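Local coordinates for putative NADH-depentdent flavin oxidoreductase (Cupriavidus metallidurans, PDB 5OCS), which probably oxidises NADPH through an FMN cofactor, as an ene-reductase of the Old Yellow Enzyme family, at residues D[61-69]-D[125-133]; D[96-107]-D[173-184]. All blocks are in the same frame, centred on the assembly; numbering follows the deposited sequence.

Contact 1: D[61-69]-D[125-133]; sequences SPEGRITPT and PRGWQTFAP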
ATOM      1  N   SER D  61      12.171 -19.868  16.248  1.00 10.79           N
ATOM      2  CA  SER D  61      11.474 -20.809  17.129  1.00 10.78           C
ATOM      3  C   SER D  61      10.451 -20.000  17.843  1.00 11.49           C
ATOM      4  O   SER D  61      10.582 -18.784  17.946  1.00 10.58           O
ATOM      5  CB  SER D  61      12.462 -21.438  18.133  1.00 10.86           C
ATOM      6  OG  SER D  61      13.063 -20.472  18.985  1.00 11.00           O
ATOM      7  N   PRO D  62       9.442 -20.656  18.392  1.00 12.04           N
ATOM      8  CA  PRO D  62       8.447 -19.877  19.133  1.00 12.37           C
ATOM      9  C   PRO D  62       9.051 -19.109  20.301  1.00 12.11           C
ATOM     10  O   PRO D  62       8.674 -17.980  20.536  1.00 11.52           O
ATOM     11  CB  PRO D  62       7.505 -20.952  19.710  1.00 12.99           C
ATOM     12  CG  PRO D  62       7.872 -22.236  19.085  1.00 13.64           C
ATOM     13  CD  PRO D  62       9.105 -22.085  18.258  1.00 12.81           C
ATOM     14  N   GLU D  63       9.957 -19.749  21.042  1.00 11.98           N
ATOM     15  CA  GLU D  63      10.629 -19.122  22.208  1.00 11.87           C
ATOM     16  C   GLU D  63      11.513 -17.938  21.847  1.00 11.58           C
ATOM     17  O   GLU D  63      11.837 -17.123  22.703  1.00 11.98           O
ATOM     18  CB  GLU D  63      11.420 -20.163  23.076  1.00 12.26           C
ATOM     19  CG  GLU D  63      12.700 -20.783  22.515  1.00 12.34           C
ATOM     20  CD  GLU D  63      12.479 -22.030  21.669  1.00 12.67           C
ATOM     21  OE1 GLU D  63      11.355 -22.242  21.174  1.00 14.78           O
ATOM     22  OE2 GLU D  63      13.427 -22.797  21.478  1.00 15.03           O
ATOM     23  N   GLY D  64      11.921 -17.858  20.582  1.00 11.86           N
ATOM     24  CA  GLY D  64      12.723 -16.796  20.091  1.00 11.13           C
ATOM     25  C   GLY D  64      11.954 -15.596  19.582  1.00 11.21           C
ATOM     26  O   GLY D  64      12.569 -14.596  19.207  1.00 10.09           O
ATOM     27  N   ARG D  65      10.627 -15.647  19.618  1.00 10.55           N
ATOM     28  CA  ARG D  65       9.806 -14.495  19.233  1.00 10.81           C
ATOM     29  C   ARG D  65       9.981 -13.370  20.225  1.00 10.83           C
ATOM     30  O   ARG D  65      10.079 -13.622  21.435  1.00 12.04           O
ATOM     31  CB  ARG D  65       8.339 -14.896  19.247  1.00 11.21           C
ATOM     32  CG  ARG D  65       7.960 -15.815  18.117  1.00 11.31           C
ATOM     33  CD  ARG D  65       6.491 -16.179  18.177  1.00 11.72           C
ATOM     34  NE  ARG D  65       6.255 -17.088  19.290  1.00 11.60           N
ATOM     35  CZ  ARG D  65       5.055 -17.541  19.657  1.00 13.13           C
ATOM     36  NH1 ARG D  65       3.974 -17.166  19.010  1.00 12.27           N
ATOM     37  NH2 ARG D  65       4.937 -18.368  20.710  1.00 13.76           N
ATOM     38  N   ILE D  66       9.955 -12.129  19.737  1.00 10.15           N
ATOM     39  CA  ILE D  66       9.898 -10.985  20.641  1.00 10.47           C
ATOM     40  C   ILE D  66       8.570 -11.001  21.401  1.00 10.69           C
ATOM     41  O   ILE D  66       8.527 -10.870  22.641  1.00 10.52           O
ATOM     42  CB  ILE D  66      10.049  -9.657  19.894  1.00 11.23           C
ATOM     43  CG1 ILE D  66      11.368  -9.639  19.060  1.00 11.15           C
ATOM     44  CG2 ILE D  66      10.056  -8.502  20.891  1.00 11.26           C
ATOM     45  CD1 ILE D  66      11.238  -8.661  17.896  1.00 11.46           C
ATOM     46  N   THR D  67       7.489 -11.198  20.668  1.00 10.91           N
ATOM     47  CA  THR D  67       6.121 -11.112  21.201  1.00 10.92           C
ATOM     48  C   THR D  67       5.299 -12.285  20.705  1.00 11.71           C
ATOM     49  O   THR D  67       5.677 -12.980  19.722  1.00 11.17           O
ATOM     50  CB  THR D  67       5.338  -9.850  20.763  1.00 10.89           C
ATOM     51  OG1 THR D  67       4.875  -9.993  19.410  1.00 11.04           O
ATOM     52  CG2 THR D  67       6.240  -8.625  20.846  1.00 11.11           C
ATOM     53  N   PRO D  68       4.118 -12.466  21.318  1.00 10.91           N
ATOM     54  CA  PRO D  68       3.281 -13.561  20.830  1.00 11.08           C
ATOM     55  C   PRO D  68       2.728 -13.400  19.420  1.00 11.30           C
ATOM     56  O   PRO D  68       2.213 -14.378  18.842  1.00 11.89           O
ATOM     57  CB  PRO D  68       2.141 -13.623  21.866  1.00 11.52           C
ATOM     58  CG  PRO D  68       2.753 -13.052  23.088  1.00 10.95           C
ATOM     59  CD  PRO D  68       3.669 -11.974  22.644  1.00 10.92           C
ATOM     60  N   THR D  69       2.853 -12.201  18.847  1.00 10.92           N
ATOM     61  CA  THR D  69       2.388 -11.982  17.481  1.00 10.57           C
ATOM     62  C   THR D  69       3.528 -11.686  16.490  1.00  9.94           C
ATOM     63  O   THR D  69       3.263 -11.202  15.397  1.00  9.13           O
ATOM     64  CB  THR D  69       1.304 -10.914  17.440  1.00 11.00           C
ATOM     65  OG1 THR D  69       1.728  -9.732  18.091  1.00 11.62           O
ATOM     66  CG2 THR D  69       0.032 -11.385  18.124  1.00 12.38           C
ATOM     67  N   PRO D 125      -0.685 -15.787  30.886  1.00 37.23           N
ATOM     68  CA  PRO D 125      -1.199 -16.202  29.581  1.00 37.11           C
ATOM     69  C   PRO D 125      -0.330 -15.616  28.472  1.00 33.42           C
ATOM     70  O   PRO D 125       0.069 -14.445  28.555  1.00 35.04           O
ATOM     71  CB  PRO D 125      -2.630 -15.615  29.529  1.00 38.66           C
ATOM     72  CG  PRO D 125      -2.987 -15.344  30.949  1.00 38.98           C
ATOM     73  CD  PRO D 125      -1.683 -14.986  31.616  1.00 38.69           C
ATOM     74  N   ARG D 126       0.002 -16.456  27.500  1.00 29.21           N
ATOM     75  CA  ARG D 126       0.849 -16.097  26.343  1.00 26.66           C
ATOM     76  C   ARG D 126       2.345 -16.017  26.622  1.00 23.15           C
ATOM     77  O   ARG D 126       3.096 -15.947  25.676  1.00 23.73           O
ATOM     78  CB  ARG D 126       0.368 -14.792  25.648  1.00 26.13           C
ATOM     79  CG  ARG D 126      -1.100 -14.831  25.178  1.00 26.88           C
ATOM     80  CD  ARG D 126      -1.605 -13.464  24.693  1.00 24.73           C
ATOM     81  NE  ARG D 126      -1.492 -12.536  25.804  1.00 24.40           N
ATOM     82  CZ  ARG D 126      -0.729 -11.440  25.865  1.00 24.13           C
ATOM     83  NH1 ARG D 126      -0.035 -10.989  24.828  1.00 21.48           N
ATOM     84  NH2 ARG D 126      -0.687 -10.766  27.000  1.00 24.24           N
ATOM     85  N   GLY D 127       2.774 -16.063  27.890  1.00 22.14           N
ATOM     86  CA  GLY D 127       4.172 -15.885  28.263  1.00 21.57           C
ATOM     87  C   GLY D 127       4.969 -17.164  28.144  1.00 20.57           C
ATOM     88  O   GLY D 127       4.407 -18.252  28.044  1.00 20.44           O
ATOM     89  N   TRP D 128       6.289 -17.032  28.138  1.00 17.97           N
ATOM     90  CA  TRP D 128       7.178 -18.203  28.101  1.00 17.18           C
ATOM     91  C   TRP D 128       8.543 -17.961  28.658  1.00 17.05           C
ATOM     92  O   TRP D 128       8.994 -16.823  28.763  1.00 15.97           O
ATOM     93  CB  TRP D 128       7.293 -18.773  26.694  1.00 17.59           C
ATOM     94  CG  TRP D 128       7.977 -17.882  25.658  1.00 15.74           C
ATOM     95  CD1 TRP D 128       9.302 -17.798  25.409  1.00 15.78           C
ATOM     96  CD2 TRP D 128       7.341 -16.968  24.758  1.00 15.45           C
ATOM     97  NE1 TRP D 128       9.546 -16.909  24.393  1.00 14.88           N
ATOM     98  CE2 TRP D 128       8.352 -16.391  23.970  1.00 14.23           C
ATOM     99  CE3 TRP D 128       6.006 -16.623  24.498  1.00 15.64           C
ATOM    100  CZ2 TRP D 128       8.064 -15.487  22.955  1.00 13.92           C
ATOM    101  CZ3 TRP D 128       5.738 -15.694  23.507  1.00 15.31           C
ATOM    102  CH2 TRP D 128       6.756 -15.161  22.735  1.00 13.88           C
ATOM    103  N   GLN D 129       9.210 -19.050  29.048  1.00 17.56           N
ATOM    104  CA  GLN D 129      10.588 -18.954  29.535  1.00 19.43           C
ATOM    105  C   GLN D 129      11.548 -18.533  28.403  1.00 17.86           C
ATOM    106  O   GLN D 129      11.527 -19.132  27.315  1.00 17.38           O
ATOM    107  CB  GLN D 129      11.067 -20.279  30.131  1.00 22.05           C
ATOM    108  CG  GLN D 129      12.461 -20.145  30.775  1.00 25.15           C
ATOM    109  CD  GLN D 129      12.433 -19.170  31.961  1.00 30.43           C
ATOM    110  OE1 GLN D 129      11.758 -19.434  32.952  1.00 31.78           O
ATOM    111  NE2 GLN D 129      13.120 -18.005  31.839  1.00 32.90           N
ATOM    112  N   THR D 130      12.368 -17.511  28.681  1.00 16.80           N
ATOM    113  CA  THR D 130      13.328 -16.949  27.717  1.00 15.71           C
ATOM    114  C   THR D 130      14.721 -17.527  27.971  1.00 15.24           C
ATOM    115  O   THR D 130      14.994 -18.064  29.050  1.00 15.20           O
ATOM    116  CB  THR D 130      13.338 -15.412  27.808  1.00 15.48           C
ATOM    117  OG1 THR D 130      13.776 -15.006  29.125  1.00 15.85           O
ATOM    118  CG2 THR D 130      11.945 -14.880  27.530  1.00 14.85           C
ATOM    119  N   PHE D 131      15.585 -17.412  26.978  1.00 14.29           N
ATOM    120  CA  PHE D 131      16.915 -17.970  26.994  1.00 14.61           C
ATOM    121  C   PHE D 131      17.923 -16.904  26.606  1.00 14.85           C
ATOM    122  O   PHE D 131      17.617 -15.981  25.807  1.00 12.75           O
ATOM    123  CB  PHE D 131      16.983 -19.170  26.020  1.00 15.67           C
ATOM    124  CG  PHE D 131      16.064 -20.285  26.429  1.00 18.39           C
ATOM    125  CD1 PHE D 131      16.428 -21.140  27.471  1.00 20.33           C
ATOM    126  CD2 PHE D 131      14.781 -20.386  25.908  1.00 18.95           C
ATOM    127  CE1 PHE D 131      15.555 -22.134  27.913  1.00 21.50           C
ATOM    128  CE2 PHE D 131      13.900 -21.374  26.337  1.00 20.49           C
ATOM    129  CZ  PHE D 131      14.287 -22.255  27.348  1.00 21.46           C
ATOM    130  N   ALA D 132      19.131 -17.045  27.135  1.00 13.74           N
ATOM    131  CA  ALA D 132      20.176 -16.043  26.977  1.00 13.57           C
ATOM    132  C   ALA D 132      21.550 -16.610  27.272  1.00 14.35           C
ATOM    133  O   ALA D 132      21.674 -17.732  27.826  1.00 15.16           O
ATOM    134  CB  ALA D 132      19.898 -14.864  27.919  1.00 13.32           C
ATOM    135  N   PRO D 133      22.599 -15.833  26.951  1.00 13.65           N
ATOM    136  CA  PRO D 133      23.903 -16.373  27.329  1.00 14.34           C
ATOM    137  C   PRO D 133      24.059 -16.549  28.843  1.00 16.32           C
ATOM    138  O   PRO D 133      24.730 -17.486  29.294  1.00 15.55           O
ATOM    139  CB  PRO D 133      24.884 -15.342  26.793  1.00 13.79           C
ATOM    140  CG  PRO D 133      24.083 -14.117  26.513  1.00 13.34           C
ATOM    141  CD  PRO D 133      22.732 -14.649  26.079  1.00 13.83           C
TER
HETATM  142  O   HOH W   1      14.254 -16.536  24.433  1.00 12.25           O

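Contact 2: D[96-107]-D[173-184]; sequences AVTIQLAHAGRK and EGIEVHGAHGYL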
ATOM      1  N   ALA D  96      13.924  -7.152  -4.895  1.00  8.31           N
ATOM      2  CA  ALA D  96      14.630  -8.241  -4.231  1.00  8.33           C
ATOM      3  C   ALA D  96      14.054  -8.409  -2.846  1.00  8.48           C
ATOM      4  O   ALA D  96      13.910  -7.431  -2.135  1.00  7.98           O
ATOM      5  CB  ALA D  96      16.124  -7.894  -4.103  1.00  8.83           C
ATOM      6  N   VAL D  97      13.678  -9.628  -2.528  1.00  8.11           N
ATOM      7  CA  VAL D  97      13.018  -9.946  -1.268  1.00  8.37           C
ATOM      8  C   VAL D  97      13.968 -10.763  -0.430  1.00  8.13           C
ATOM      9  O   VAL D  97      14.361 -11.833  -0.832  1.00  8.34           O
ATOM     10  CB  VAL D  97      11.675 -10.642  -1.492  1.00  8.72           C
ATOM     11  CG1 VAL D  97      11.023 -10.937  -0.172  1.00  9.60           C
ATOM     12  CG2 VAL D  97      10.775  -9.737  -2.313  1.00  9.12           C
ATOM     13  N   THR D  98      14.274 -10.264   0.772  1.00  7.57           N
ATOM     14  CA  THR D  98      15.164 -10.922   1.725  1.00  7.92           C
ATOM     15  C   THR D  98      14.466 -10.964   3.076  1.00  7.84           C
ATOM     16  O   THR D  98      13.406 -10.343   3.268  1.00  8.30           O
ATOM     17  CB  THR D  98      16.507 -10.171   1.833  1.00  7.63           C
ATOM     18  OG1 THR D  98      16.308  -8.823   2.307  1.00  8.05           O
ATOM     19  CG2 THR D  98      17.161 -10.127   0.412  1.00  7.64           C
ATOM     20  N   ILE D  99      15.063 -11.637   4.046  1.00  7.91           N
ATOM     21  CA  ILE D  99      14.402 -11.824   5.327  1.00  7.95           C
ATOM     22  C   ILE D  99      15.404 -11.732   6.473  1.00  7.84           C
ATOM     23  O   ILE D  99      16.532 -12.195   6.363  1.00  8.55           O
ATOM     24  CB  ILE D  99      13.636 -13.166   5.383  1.00  7.76           C
ATOM     25  CG1 ILE D  99      12.685 -13.218   6.582  1.00  7.85           C
ATOM     26  CG2 ILE D  99      14.585 -14.401   5.313  1.00  7.75           C
ATOM     27  CD1 ILE D  99      11.623 -14.277   6.413  1.00  8.11           C
ATOM     28  N   GLN D 100      14.982 -11.124   7.565  1.00  8.61           N
ATOM     29  CA  GLN D 100      15.784 -11.049   8.808  1.00  8.28           C
ATOM     30  C   GLN D 100      15.406 -12.205   9.711  1.00  8.10           C
ATOM     31  O   GLN D 100      14.244 -12.332  10.128  1.00  8.30           O
ATOM     32  CB  GLN D 100      15.547  -9.712   9.503  1.00  8.81           C
ATOM     33  CG  GLN D 100      16.438  -9.502  10.697  1.00  9.34           C
ATOM     34  CD  GLN D 100      16.043  -8.290  11.469  1.00  9.19           C
ATOM     35  OE1 GLN D 100      14.983  -8.266  12.106  1.00  9.65           O
ATOM     36  NE2 GLN D 100      16.911  -7.288  11.473  1.00  8.99           N
ATOM     37  N   LEU D 101      16.340 -13.133   9.936  1.00  8.27           N
ATOM     38  CA  LEU D 101      16.091 -14.225  10.848  1.00  7.75           C
ATOM     39  C   LEU D 101      16.568 -13.792  12.236  1.00  8.24           C
ATOM     40  O   LEU D 101      17.656 -13.202  12.379  1.00  7.96           O
ATOM     41  CB  LEU D 101      16.823 -15.465  10.375  1.00  8.22           C
ATOM     42  CG  LEU D 101      16.337 -16.141   9.110  1.00  8.70           C
ATOM     43  CD1 LEU D 101      17.165 -17.407   8.898  1.00  9.18           C
ATOM     44  CD2 LEU D 101      14.838 -16.468   9.136  1.00  9.11           C
ATOM     45  N   ALA D 102      15.778 -14.131  13.243  1.00  7.88           N
ATOM     46  CA  ALA D 102      15.894 -13.517  14.556  1.00  8.63           C
ATOM     47  C   ALA D 102      15.609 -14.480  15.692  1.00  8.58           C
ATOM     48  O   ALA D 102      14.924 -15.467  15.552  1.00  9.20           O
ATOM     49  CB  ALA D 102      14.942 -12.340  14.636  1.00  8.74           C
ATOM     50  N   HIS D 103      16.171 -14.146  16.846  1.00  9.04           N
ATOM     51  CA  HIS D 103      15.861 -14.776  18.112  1.00  9.59           C
ATOM     52  C   HIS D 103      16.071 -13.677  19.180  1.00  9.32           C
ATOM     53  O   HIS D 103      17.151 -13.078  19.246  1.00  8.78           O
ATOM     54  CB  HIS D 103      16.819 -15.921  18.360  1.00 10.44           C
ATOM     55  CG  HIS D 103      16.420 -16.801  19.501  1.00 10.44           C
ATOM     56  ND1 HIS D 103      16.279 -16.335  20.791  1.00 11.03           N
ATOM     57  CD2 HIS D 103      16.191 -18.125  19.553  1.00 10.98           C
ATOM     58  CE1 HIS D 103      15.944 -17.337  21.581  1.00 11.46           C
ATOM     59  NE2 HIS D 103      15.886 -18.438  20.846  1.00 11.36           N
ATOM     60  N   ALA D 104      15.027 -13.386  19.934  1.00  9.24           N
ATOM     61  CA  ALA D 104      15.000 -12.250  20.892  1.00  9.68           C
ATOM     62  C   ALA D 104      15.785 -12.486  22.195  1.00  9.73           C
ATOM     63  O   ALA D 104      16.069 -11.554  22.922  1.00  9.52           O
ATOM     64  CB  ALA D 104      13.561 -11.910  21.261  1.00  9.37           C
ATOM     65  N   GLY D 105      16.098 -13.735  22.493  1.00  9.85           N
ATOM     66  CA  GLY D 105      16.922 -14.061  23.641  1.00 10.75           C
ATOM     67  C   GLY D 105      16.149 -13.631  24.870  1.00 10.96           C
ATOM     68  O   GLY D 105      14.953 -13.881  24.976  1.00 10.31           O
ATOM     69  N   ARG D 106      16.825 -12.953  25.801  1.00 11.56           N
ATOM     70  CA  ARG D 106      16.160 -12.494  27.007  1.00 12.20           C
ATOM     71  C   ARG D 106      15.082 -11.466  26.808  1.00 13.18           C
ATOM     72  O   ARG D 106      14.363 -11.192  27.751  1.00 15.40           O
ATOM     73  CB  ARG D 106      17.158 -11.967  28.047  1.00 12.35           C
ATOM     74  CG  ARG D 106      17.714 -10.596  27.705  1.00 12.19           C
ATOM     75  CD  ARG D 106      18.943 -10.335  28.541  1.00 12.65           C
ATOM     76  NE  ARG D 106      19.541  -9.030  28.293  1.00 12.54           N
ATOM     77  CZ  ARG D 106      20.333  -8.379  29.159  1.00 14.53           C
ATOM     78  NH1 ARG D 106      20.575  -8.892  30.382  1.00 14.79           N
ATOM     79  NH2 ARG D 106      20.841  -7.181  28.805  1.00 13.56           N
ATOM     80  N   LYS D 107      14.992 -10.857  25.625  1.00 12.43           N
ATOM     81  CA  LYS D 107      13.959  -9.877  25.332  1.00 13.61           C
ATOM     82  C   LYS D 107      12.670 -10.498  24.772  1.00 12.77           C
ATOM     83  O   LYS D 107      11.692  -9.771  24.465  1.00 12.84           O
ATOM     84  CB  LYS D 107      14.503  -8.863  24.347  1.00 14.12           C
ATOM     85  CG  LYS D 107      15.535  -7.921  24.934  1.00 16.58           C
ATOM     86  CD  LYS D 107      15.918  -6.947  23.820  1.00 17.93           C
ATOM     87  CE  LYS D 107      16.464  -5.666  24.351  1.00 20.34           C
ATOM     88  NZ  LYS D 107      16.528  -4.637  23.268  1.00 20.04           N
ATOM     89  N   GLU D 173      15.567 -14.357  -1.285  1.00  9.20           N
ATOM     90  CA  GLU D 173      16.792 -14.133  -2.054  1.00  9.46           C
ATOM     91  C   GLU D 173      18.011 -13.809  -1.208  1.00 10.01           C
ATOM     92  O   GLU D 173      19.124 -13.685  -1.738  1.00 10.64           O
ATOM     93  CB  GLU D 173      16.540 -13.034  -3.045  1.00  9.72           C
ATOM     94  CG  GLU D 173      15.591 -13.485  -4.152  1.00 10.13           C
ATOM     95  CD  GLU D 173      14.970 -12.333  -4.910  1.00 10.92           C
ATOM     96  OE1 GLU D 173      14.035 -11.711  -4.384  1.00 10.86           O
ATOM     97  OE2 GLU D 173      15.494 -12.001  -6.011  1.00 11.88           O
ATOM     98  N   GLY D 174      17.822 -13.685   0.100  1.00  9.95           N
ATOM     99  CA  GLY D 174      18.901 -13.345   0.982  1.00  9.49           C
ATOM    100  C   GLY D 174      18.475 -13.405   2.433  1.00  9.55           C
ATOM    101  O   GLY D 174      17.278 -13.358   2.749  1.00  8.50           O
ATOM    102  N   ILE D 175      19.462 -13.508   3.321  1.00  9.46           N
ATOM    103  CA  ILE D 175      19.164 -13.571   4.762  1.00 10.07           C
ATOM    104  C   ILE D 175      20.013 -12.557   5.530  1.00  9.78           C
ATOM    105  O   ILE D 175      21.242 -12.466   5.368  1.00 10.10           O
ATOM    106  CB  ILE D 175      19.429 -14.958   5.370  1.00 11.28           C
ATOM    107  CG1 ILE D 175      18.401 -15.993   4.853  1.00 12.23           C
ATOM    108  CG2 ILE D 175      19.328 -14.925   6.910  1.00 10.82           C
ATOM    109  CD1 ILE D 175      18.699 -17.408   5.256  1.00 14.27           C
ATOM    110  N   GLU D 176      19.344 -11.777   6.358  1.00  9.05           N
ATOM    111  CA  GLU D 176      20.010 -10.932   7.348  1.00  9.44           C
ATOM    112  C   GLU D 176      19.917 -11.605   8.697  1.00  9.25           C
ATOM    113  O   GLU D 176      18.815 -11.853   9.217  1.00  9.25           O
ATOM    114  CB  GLU D 176      19.349  -9.554   7.392  1.00  8.91           C
ATOM    115  CG  GLU D 176      19.896  -8.666   8.509  1.00  9.46           C
ATOM    116  CD  GLU D 176      19.480  -7.218   8.377  1.00  9.78           C
ATOM    117  OE1 GLU D 176      19.824  -6.582   7.356  1.00 10.07           O
ATOM    118  OE2 GLU D 176      18.816  -6.727   9.324  1.00 11.39           O
ATOM    119  N   VAL D 177      21.066 -11.946   9.275  1.00  9.60           N
ATOM    120  CA  VAL D 177      21.048 -12.613  10.579  1.00  9.34           C
ATOM    121  C   VAL D 177      21.079 -11.457  11.573  1.00  9.47           C
ATOM    122  O   VAL D 177      21.925 -10.554  11.507  1.00  9.80           O
ATOM    123  CB  VAL D 177      22.299 -13.512  10.779  1.00  9.15           C
ATOM    124  CG1 VAL D 177      22.354 -14.040  12.191  1.00  9.26           C
ATOM    125  CG2 VAL D 177      22.278 -14.659   9.775  1.00  9.48           C
ATOM    126  N   HIS D 178      20.148 -11.486  12.498  1.00  9.19           N
ATOM    127  CA  HIS D 178      19.950 -10.377  13.415  1.00 10.16           C
ATOM    128  C   HIS D 178      20.910 -10.480  14.598  1.00 10.33           C
ATOM    129  O   HIS D 178      20.677 -11.256  15.498  1.00 13.18           O
ATOM    130  CB  HIS D 178      18.505 -10.342  13.897  1.00  9.66           C
ATOM    131  CG  HIS D 178      18.068  -9.016  14.450  1.00 10.94           C
ATOM    132  ND1 HIS D 178      18.947  -8.012  14.802  1.00 11.31           N
ATOM    133  CD2 HIS D 178      16.830  -8.528  14.706  1.00 11.10           C
ATOM    134  CE1 HIS D 178      18.271  -6.970  15.253  1.00 11.79           C
ATOM    135  NE2 HIS D 178      16.983  -7.255  15.194  1.00 11.34           N
ATOM    136  N   GLY D 179      21.947  -9.662  14.570  1.00 10.30           N
ATOM    137  CA  GLY D 179      22.932  -9.547  15.672  1.00 10.38           C
ATOM    138  C   GLY D 179      22.855  -8.257  16.466  1.00 10.82           C
ATOM    139  O   GLY D 179      23.803  -7.914  17.160  1.00 11.11           O
ATOM    140  N   ALA D 180      21.737  -7.539  16.416  1.00 10.42           N
ATOM    141  CA  ALA D 180      21.628  -6.212  17.008  1.00  9.94           C
ATOM    142  C   ALA D 180      20.392  -6.089  17.915  1.00 10.69           C
ATOM    143  O   ALA D 180      19.799  -7.083  18.296  1.00 10.18           O
ATOM    144  CB  ALA D 180      21.619  -5.180  15.895  1.00 10.23           C
ATOM    145  N   HIS D 181      20.072  -4.850  18.286  1.00 11.42           N
ATOM    146  CA  HIS D 181      18.869  -4.483  19.072  1.00 12.86           C
ATOM    147  C   HIS D 181      18.747  -5.221  20.407  1.00 12.37           C
ATOM    148  O   HIS D 181      17.655  -5.450  20.928  1.00 12.82           O
ATOM    149  CB  HIS D 181      17.566  -4.600  18.248  1.00 14.63           C
ATOM    150  CG  HIS D 181      16.478  -3.678  18.739  1.00 17.59           C
ATOM    151  ND1 HIS D 181      16.484  -2.321  18.486  1.00 18.61           N
ATOM    152  CD2 HIS D 181      15.391  -3.905  19.514  1.00 18.44           C
ATOM    153  CE1 HIS D 181      15.439  -1.756  19.068  1.00 19.70           C
ATOM    154  NE2 HIS D 181      14.759  -2.695  19.700  1.00 19.26           N
ATOM    155  N   GLY D 182      19.880  -5.585  20.968  1.00 11.14           N
ATOM    156  CA  GLY D 182      19.912  -6.286  22.235  1.00 12.03           C
ATOM    157  C   GLY D 182      19.226  -7.636  22.233  1.00 12.11           C
ATOM    158  O   GLY D 182      18.889  -8.134  23.315  1.00 12.29           O
ATOM    159  N   TYR D 183      19.031  -8.243  21.038  1.00 10.72           N
ATOM    160  CA  TYR D 183      18.476  -9.575  20.930  1.00 10.62           C
ATOM    161  C   TYR D 183      19.552 -10.653  21.160  1.00 10.81           C
ATOM    162  O   TYR D 183      20.679 -10.352  21.599  1.00 10.02           O
ATOM    163  CB  TYR D 183      17.685  -9.741  19.614  1.00 10.53           C
ATOM    164  CG  TYR D 183      16.462  -8.844  19.562  1.00 10.95           C
ATOM    165  CD1 TYR D 183      15.564  -8.766  20.653  1.00 10.48           C
ATOM    166  CD2 TYR D 183      16.195  -8.069  18.451  1.00 11.04           C
ATOM    167  CE1 TYR D 183      14.448  -7.942  20.624  1.00 11.16           C
ATOM    168  CE2 TYR D 183      15.057  -7.274  18.385  1.00 11.05           C
ATOM    169  CZ  TYR D 183      14.191  -7.196  19.476  1.00 11.36           C
ATOM    170  OH  TYR D 183      13.070  -6.388  19.427  1.00 10.91           O
ATOM    171  N   LEU D 184      19.236 -11.908  20.878  1.00  9.92           N
ATOM    172  CA  LEU D 184      20.068 -12.991  21.394  1.00 10.77           C
ATOM    173  C   LEU D 184      21.551 -12.882  21.038  1.00 10.83           C
ATOM    174  O   LEU D 184      22.462 -13.020  21.908  1.00 11.18           O
ATOM    175  CB  LEU D 184      19.524 -14.349  20.939  1.00 10.79           C
ATOM    176  CG  LEU D 184      20.374 -15.517  21.415  1.00 11.28           C
ATOM    177  CD1 LEU D 184      20.186 -15.693  22.899  1.00 11.47           C
ATOM    178  CD2 LEU D 184      20.166 -16.799  20.595  1.00 11.58           C
TER
HETATM  179  O   HOH W   2      19.685 -12.423  17.604  1.00 13.96           O
HETATM  180  O   HOH W   3      19.363  -7.374  25.872  1.00 14.32           O

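Contact 1: D[61-69]-D[125-133]
P68 and R126 face each other with CA atoms 6.5 Å apart, and no strand pairing joins 61-69 to 125-133. Two excursions of a TIM barrel meet here: 61-69 is part of the loop after barrel strand 52-59. The segment 125-133 belongs to the long excursion after strand 96-102 and leads into the short strand 131-132. W128 carries the contact. Its CG sits between the backbone N and the carbonyl carbon (chi1 66°), and the indole is laid against the turn at 62-65. NE1 of W128 donates to E63 O over 2.9 Å. The bond is bent, 146° at the hydrogen, and E63 O lies somewhat out of the indole plane. The far ring edge reaches past the turn, where W128 CH2 is 3.8 Å from T67 C. The guanidinium of R65 lies over one indole face, the two planes only 11° apart, with NH2 of R65 4.0 Å from CZ3 of W128. A bond within the loop fixes the guanidinium: NE of R65 donates almost straight to P62 O at 2.9 Å, in the carbonyl plane and on a lone pair. P62 O also accepts from R65 N, so two bonds of one residue grip it. P68 CG packs against CZ3 of W128 at 4.0 Å and also touches R126 CB and NH1. R126 forms a salt bridge with E111, and E63 with K155 of helix 150-169. CG of E63 touches the F131 ring at CD2 and CE2. One water bridges the segments beside the indole bond, giving a proton to E63 O and accepting from F131 N, both at 3.0 Å.

Contact 2: D[96-107]-D[173-184]
Q100 and H178 both set CG anti to the backbone N (chi1 -174° and -160°), and the extended Q100 chain carries its amide over one face of the imidazole. The two planes are 25° apart and stacked, with Q100 OE1 3.2 Å from H178 CD2. NE2 of Q100 donates to E176 OE2 at 2.9 Å, on the anti side of the carboxylate. R231 forms a salt bridge to the same oxygen, while H263 and W229 bond to OE1 of E176, so the buried carboxylate is well gripped. The strands that carry these side chains, 96-102 and 175-179, run parallel. I99 N donates to G174 O, E176 N to I99 O, L101 N to E176 O and H178 N to L101 O. L101 CD1 packs on I175 CG2 at 3.8 Å, on the side facing helix 150-169. At one end E173 OE1 takes the V97 N-H almost straight. At the other, L184 N bonds to H103 O, L184 CD2 lies over the H103 ring, and K107 NZ reaches H181 O at 2.7 Å. These are neighbouring strands of a closed eight-stranded TIM barrel. Q100 and R231 are FMN-binding residues in this protein, which places the polar cluster at the flavin site.

In the fold
From the N terminus, the chain passes barrel strand 52-59 and enters loop 61-69. It then runs through helix 76-92 into 96-107, and the excursion that follows brings 125-133 back, closing contact 1. Helix 150-169 leads next to 173-184, which closes contact 2 on the neighbouring barrel strand. The segments alternate along the chain, so the two contacts cross. Their centres lie 15 Å apart, yet they touch: G64 O and A104 N make a probable hydrogen bond at 2.8 Å, and I66 packs on Y183. Contact 2 joins two barrel strands and the loops after them; contact 1 ties the loop after strand 52-59 to the excursion after strand 96-102.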